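Local coordinates for uncharacterized protein (Enterococcus faecalis, PDB 4OBI) that is of unknown function but binds a zinc ion through a NusG domain II-like module, the part of a probably membrane-attached protein captured in this structure, at residues A[16-20]-A[21-25]; A[64-67]-A[68-71]. All blocks are in the same frame, centred on the assembly; numbering follows the deposited sequence.

Contact 1 (A[16-20]-A[21-25])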
loop_
_atom_site.group_PDB
_atom_site.type_symbol
_atom_site.label_atom_id
_atom_site.label_comp_id
_atom_site.label_asym_id
_atom_site.label_seq_id
_atom_site.Cartn_x
_atom_site.Cartn_y
_atom_site.Cartn_z
ATOM N N LEU A 16 -2.350 1.557 5.376
ATOM C CA LEU A 16 -1.522 2.528 4.680
ATOM C C LEU A 16 -1.203 3.681 5.617
ATOM O O LEU A 16 -2.105 4.345 6.118
ATOM C CB LEU A 16 -2.259 3.050 3.442
ATOM C CG LEU A 16 -1.627 4.222 2.684
ATOM C CD1 LEU A 16 -0.264 3.837 2.143
ATOM C CD2 LEU A 16 -2.544 4.676 1.561
ATOM N N LYS A 17 0.090 3.902 5.846
ATOM C CA LYS A 17 0.565 4.924 6.756
ATOM C C LYS A 17 1.519 5.820 5.989
ATOM O O LYS A 17 2.388 5.321 5.261
ATOM C CB LYS A 17 1.300 4.271 7.925
ATOM C CG LYS A 17 1.886 5.251 8.924
ATOM C CD LYS A 17 2.360 4.549 10.188
ATOM C CE LYS A 17 3.612 3.726 9.949
ATOM N NZ LYS A 17 4.075 3.052 11.200
ATOM N N VAL A 18 1.333 7.132 6.124
ATOM C CA VAL A 18 2.236 8.110 5.518
ATOM C C VAL A 18 2.552 9.180 6.552
ATOM O O VAL A 18 1.649 9.682 7.228
ATOM C CB VAL A 18 1.621 8.807 4.284
ATOM C CG1 VAL A 18 2.654 9.711 3.609
ATOM C CG2 VAL A 18 1.082 7.784 3.307
ATOM N N ASP A 19 3.831 9.524 6.673
ATOM C CA ASP A 19 4.278 10.509 7.647
ATOM C C ASP A 19 3.695 10.207 9.022
ATOM O O ASP A 19 3.240 11.114 9.735
ATOM C CB ASP A 19 3.896 11.927 7.202
ATOM C CG ASP A 19 4.581 12.342 5.906
ATOM O OD1 ASP A 19 5.730 11.911 5.669
ATOM O OD2 ASP A 19 3.972 13.114 5.131
ATOM N N ASN A 20 3.695 8.914 9.367
ATOM C CA ASN A 20 3.318 8.430 10.696
ATOM C C ASN A 20 1.835 8.560 11.018
ATOM O O ASN A 20 1.442 8.458 12.179
ATOM C CB ASN A 20 4.156 9.114 11.775
ATOM C CG ASN A 20 5.635 8.919 11.561
ATOM O OD1 ASN A 20 6.353 9.845 11.149
ATOM N ND2 ASN A 20 6.106 7.705 11.819
ATOM N N LYS A 21 1.027 8.784 9.985
ATOM C CA LYS A 21 -0.418 8.832 10.123
ATOM C C LYS A 21 -1.023 7.711 9.293
ATOM O O LYS A 21 -0.695 7.548 8.110
ATOM C CB LYS A 21 -0.953 10.183 9.653
ATOM C CG LYS A 21 -0.380 11.354 10.428
ATOM C CD LYS A 21 -1.108 12.647 10.111
ATOM C CE LYS A 21 -2.425 12.745 10.863
ATOM N NZ LYS A 21 -2.873 14.160 11.003
ATOM N N VAL A 22 -1.888 6.922 9.917
ATOM C CA VAL A 22 -2.607 5.888 9.193
ATOM C C VAL A 22 -3.751 6.574 8.463
ATOM O O VAL A 22 -4.662 7.107 9.096
ATOM C CB VAL A 22 -3.137 4.785 10.129
ATOM C CG1 VAL A 22 -3.948 3.780 9.338
ATOM C CG2 VAL A 22 -1.978 4.104 10.849
ATOM N N ILE A 23 -3.685 6.582 7.133
ATOM C CA ILE A 23 -4.637 7.352 6.327
ATOM C C ILE A 23 -5.756 6.500 5.730
ATOM O O ILE A 23 -6.830 7.019 5.451
ATOM C CB ILE A 23 -3.942 8.172 5.214
ATOM C CG1 ILE A 23 -3.264 7.278 4.188
ATOM C CG2 ILE A 23 -2.921 9.146 5.812
ATOM C CD1 ILE A 23 -2.773 8.044 2.975
ATOM N N LYS A 24 -5.517 5.199 5.562
ATOM C CA LYS A 24 -6.490 4.303 4.942
ATOM C C LYS A 24 -6.289 2.862 5.441
ATOM O O LYS A 24 -5.161 2.419 5.624
ATOM C CB LYS A 24 -6.317 4.350 3.416
ATOM C CG LYS A 24 -7.554 4.013 2.606
ATOM C CD LYS A 24 -8.548 5.161 2.578
ATOM C CE LYS A 24 -9.588 4.966 1.485
ATOM N NZ LYS A 24 -10.280 3.648 1.572
ATOM N N VAL A 25 -7.385 2.141 5.656
ATOM C CA VAL A 25 -7.332 0.702 5.896
ATOM C C VAL A 25 -8.176 0.042 4.808
ATOM O O VAL A 25 -9.347 0.381 4.656
ATOM C CB VAL A 25 -7.870 0.321 7.289
ATOM C CG1 VAL A 25 -7.856 -1.194 7.480
ATOM C CG2 VAL A 25 -7.051 0.994 8.386
#

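Contact 2 (A[64-67]-A[68-71]). With ZN (zinc ion), chain C.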
loop_
_atom_site.group_PDB
_atom_site.type_symbol
_atom_site.label_atom_id
_atom_site.label_comp_id
_atom_site.label_asym_id
_atom_site.label_seq_id
_atom_site.Cartn_x
_atom_site.Cartn_y
_atom_site.Cartn_z
ATOM N N ALA A 64 12.680 8.151 -6.140
ATOM C CA ALA A 64 13.907 8.010 -6.928
ATOM C C ALA A 64 14.319 6.569 -7.243
ATOM O O ALA A 64 15.060 6.349 -8.192
ATOM C CB ALA A 64 15.049 8.732 -6.236
ATOM N N ASP A 65 13.866 5.591 -6.456
ATOM C CA ASP A 65 14.308 4.198 -6.647
ATOM C C ASP A 65 13.202 3.202 -6.991
ATOM O O ASP A 65 13.490 2.053 -7.337
ATOM C CB ASP A 65 15.093 3.712 -5.427
ATOM C CG ASP A 65 14.296 3.798 -4.127
ATOM O OD1 ASP A 65 13.048 3.831 -4.167
ATOM O OD2 ASP A 65 14.935 3.833 -3.048
ATOM N N LEU A 66 11.944 3.629 -6.887
ATOM C CA LEU A 66 10.776 2.768 -7.165
ATOM C C LEU A 66 10.811 1.427 -6.426
ATOM O O LEU A 66 10.233 0.441 -6.875
ATOM C CB LEU A 66 10.599 2.566 -8.667
ATOM C CG LEU A 66 10.440 3.814 -9.537
ATOM C CD1 LEU A 66 10.258 3.439 -11.001
ATOM C CD2 LEU A 66 9.272 4.666 -9.047
ATOM N N VAL A 67 11.452 1.398 -5.260
ATOM C CA VAL A 67 11.623 0.132 -4.524
ATOM C C VAL A 67 10.261 -0.483 -4.153
ATOM O O VAL A 67 10.047 -1.699 -4.299
ATOM C CB VAL A 67 12.532 0.342 -3.288
ATOM C CG1 VAL A 67 12.333 -0.745 -2.238
ATOM C CG2 VAL A 67 13.987 0.365 -3.728
ATOM N N ASP A 68 9.337 0.364 -3.716
ATOM C CA ASP A 68 7.980 -0.078 -3.358
ATOM C C ASP A 68 7.223 -0.627 -4.563
ATOM O O ASP A 68 6.549 -1.647 -4.460
ATOM C CB ASP A 68 7.181 1.026 -2.645
ATOM C CG ASP A 68 7.225 2.354 -3.365
ATOM O OD1 ASP A 68 8.334 2.803 -3.724
ATOM O OD2 ASP A 68 6.153 2.956 -3.562
ATOM N N VAL A 69 7.354 0.028 -5.713
ATOM C CA VAL A 69 6.790 -0.496 -6.962
ATOM C C VAL A 69 7.398 -1.863 -7.316
ATOM O O VAL A 69 6.681 -2.806 -7.697
ATOM C CB VAL A 69 6.989 0.509 -8.126
ATOM C CG1 VAL A 69 6.544 -0.077 -9.455
ATOM C CG2 VAL A 69 6.223 1.789 -7.859
ATOM N N ARG A 70 8.717 -1.976 -7.189
ATOM C CA ARG A 70 9.415 -3.193 -7.600
ATOM C C ARG A 70 9.116 -4.380 -6.672
ATOM O O ARG A 70 9.191 -5.527 -7.101
ATOM C CB ARG A 70 10.917 -2.930 -7.690
ATOM C CG ARG A 70 11.280 -1.974 -8.826
ATOM C CD ARG A 70 12.531 -1.184 -8.501
ATOM N NE ARG A 70 13.670 -2.073 -8.305
ATOM C CZ ARG A 70 14.814 -1.718 -7.735
ATOM N NH1 ARG A 70 14.997 -0.479 -7.285
ATOM N NH2 ARG A 70 15.780 -2.614 -7.603
ATOM N N ARG A 71 8.766 -4.085 -5.420
ATOM C CA ARG A 71 8.355 -5.094 -4.431
ATOM C C ARG A 71 7.103 -5.875 -4.857
ATOM O O ARG A 71 6.998 -7.067 -4.585
ATOM C CB ARG A 71 8.140 -4.402 -3.072
ATOM C CG ARG A 71 7.538 -5.268 -1.966
ATOM C CD ARG A 71 8.602 -6.071 -1.244
ATOM N NE ARG A 71 8.047 -6.719 -0.056
ATOM C CZ ARG A 71 7.378 -7.868 -0.058
ATOM N NH1 ARG A 71 7.152 -8.532 -1.197
ATOM N NH2 ARG A 71 6.933 -8.366 1.093
HETATM ZN ZN ZN C . 9.197 4.584 -3.320
HETATM O O HOH W 1 10.900 3.789 -2.703
#

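Contact 1 (A[16-20]-A[21-25])
The turn and adjoining rungs of a β-hairpin with a two-residue loop bring L16 and V18 against I23, where strand 12-18 doubles back into strand 21-28. A type I' turn runs from V18 to K21, with D19 and N20 at its corner, both at positive phi. V18 and K21 close it as a hydrogen-bonded pair: V18 N reaches K21 O at 2.9 Å, and K21 N returns a bond to V18 O. Next comes the non-hydrogen-bonded pair of K17 and V22, where K17 CA lies 3.2 Å from K21 O in a CA-H...O contact. Beyond that rung the register slips by one, and I23 and K24 both face L16 in a classic β bulge. The two bonds of L16 go to different residues: I23 N donates to L16 O (2.9 Å), and L16 N gives a nearly straight bond to K24 O (3.0 Å, 171°). I23 CG1 sits between its backbone N and carbonyl carbon (chi1 64°), which swings CD1 back over the first strand. That methyl meets L16 CD2 at 3.7 Å and V18 CG2 at 3.9 Å. Y37 of strand 34-40 touches both L16 and I23, and L89 of strand 89-95 packs on L16 and V18.

Contact 2 (A[64-67]-A[68-71])
R70 folds back along the start of its own helix and sets the edge of its guanidinium against the backbone carbonyl of D65. The donor is NH1, 2.9 Å from D65 O; the oxygen lies only 3° out of the guanidinium plane, and the N-H in turn enters in the carbonyl plane. A bend at chi3 (61°) turns the arginine's end back toward D65, after CG and CD have passed close by L66 O. V67 CG2 approaches NH1 obliquely, at 3.8 Å. Alongside the arginine chain, L66 at the N-cap position offers its carbonyl to R70 N, and V67 O accepts from R71 N, the first two backbone bonds of helix 67-71.

The carboxylate of D68 binds the zinc, whereas that of D65 reaches it only through a water. D65 OD1 accepts a hydrogen bond from V67 N (3.1 Å), which comes from above the carboxylate plane in an Asx turn, and another from the water at 2.6 Å. That water is a zinc ligand. D68 OD1 lies 2.0 Å from the zinc. C63 and C84 complete the site, while N47 ND2 donates to D68 OD2, leaving one carboxylate oxygen for the metal and one for the amide.

D65 is thus a second-shell residue, gripping the zinc-bound water and the helix start with a single oxygen. Two cysteines and an aspartate, probably all anionic on the metal, would weaken its pull on the water, so D65 more likely orients that water than deprotonates it.

Contact 1 comes first along the chain and contact 2 later, within the same NusG domain II-like module; their centres lie 18 Å apart and their nearest atoms about 9 Å, without touching. The hairpin of 16-25 forms one margin of the four-stranded antiparallel sheet, strand 21-28 being outermost. The segment 64-71 follows strand 55-61, an outer strand of the three-stranded sheet, and D68 and V69 pack on V58 and A61 of that strand. Later in the chain, strand 82-84 at the far margin of the first sheet supplies the zinc ligand C84, about 8 Å from V18 between side chains. The metal therefore ties the loop and helix to the larger sheet.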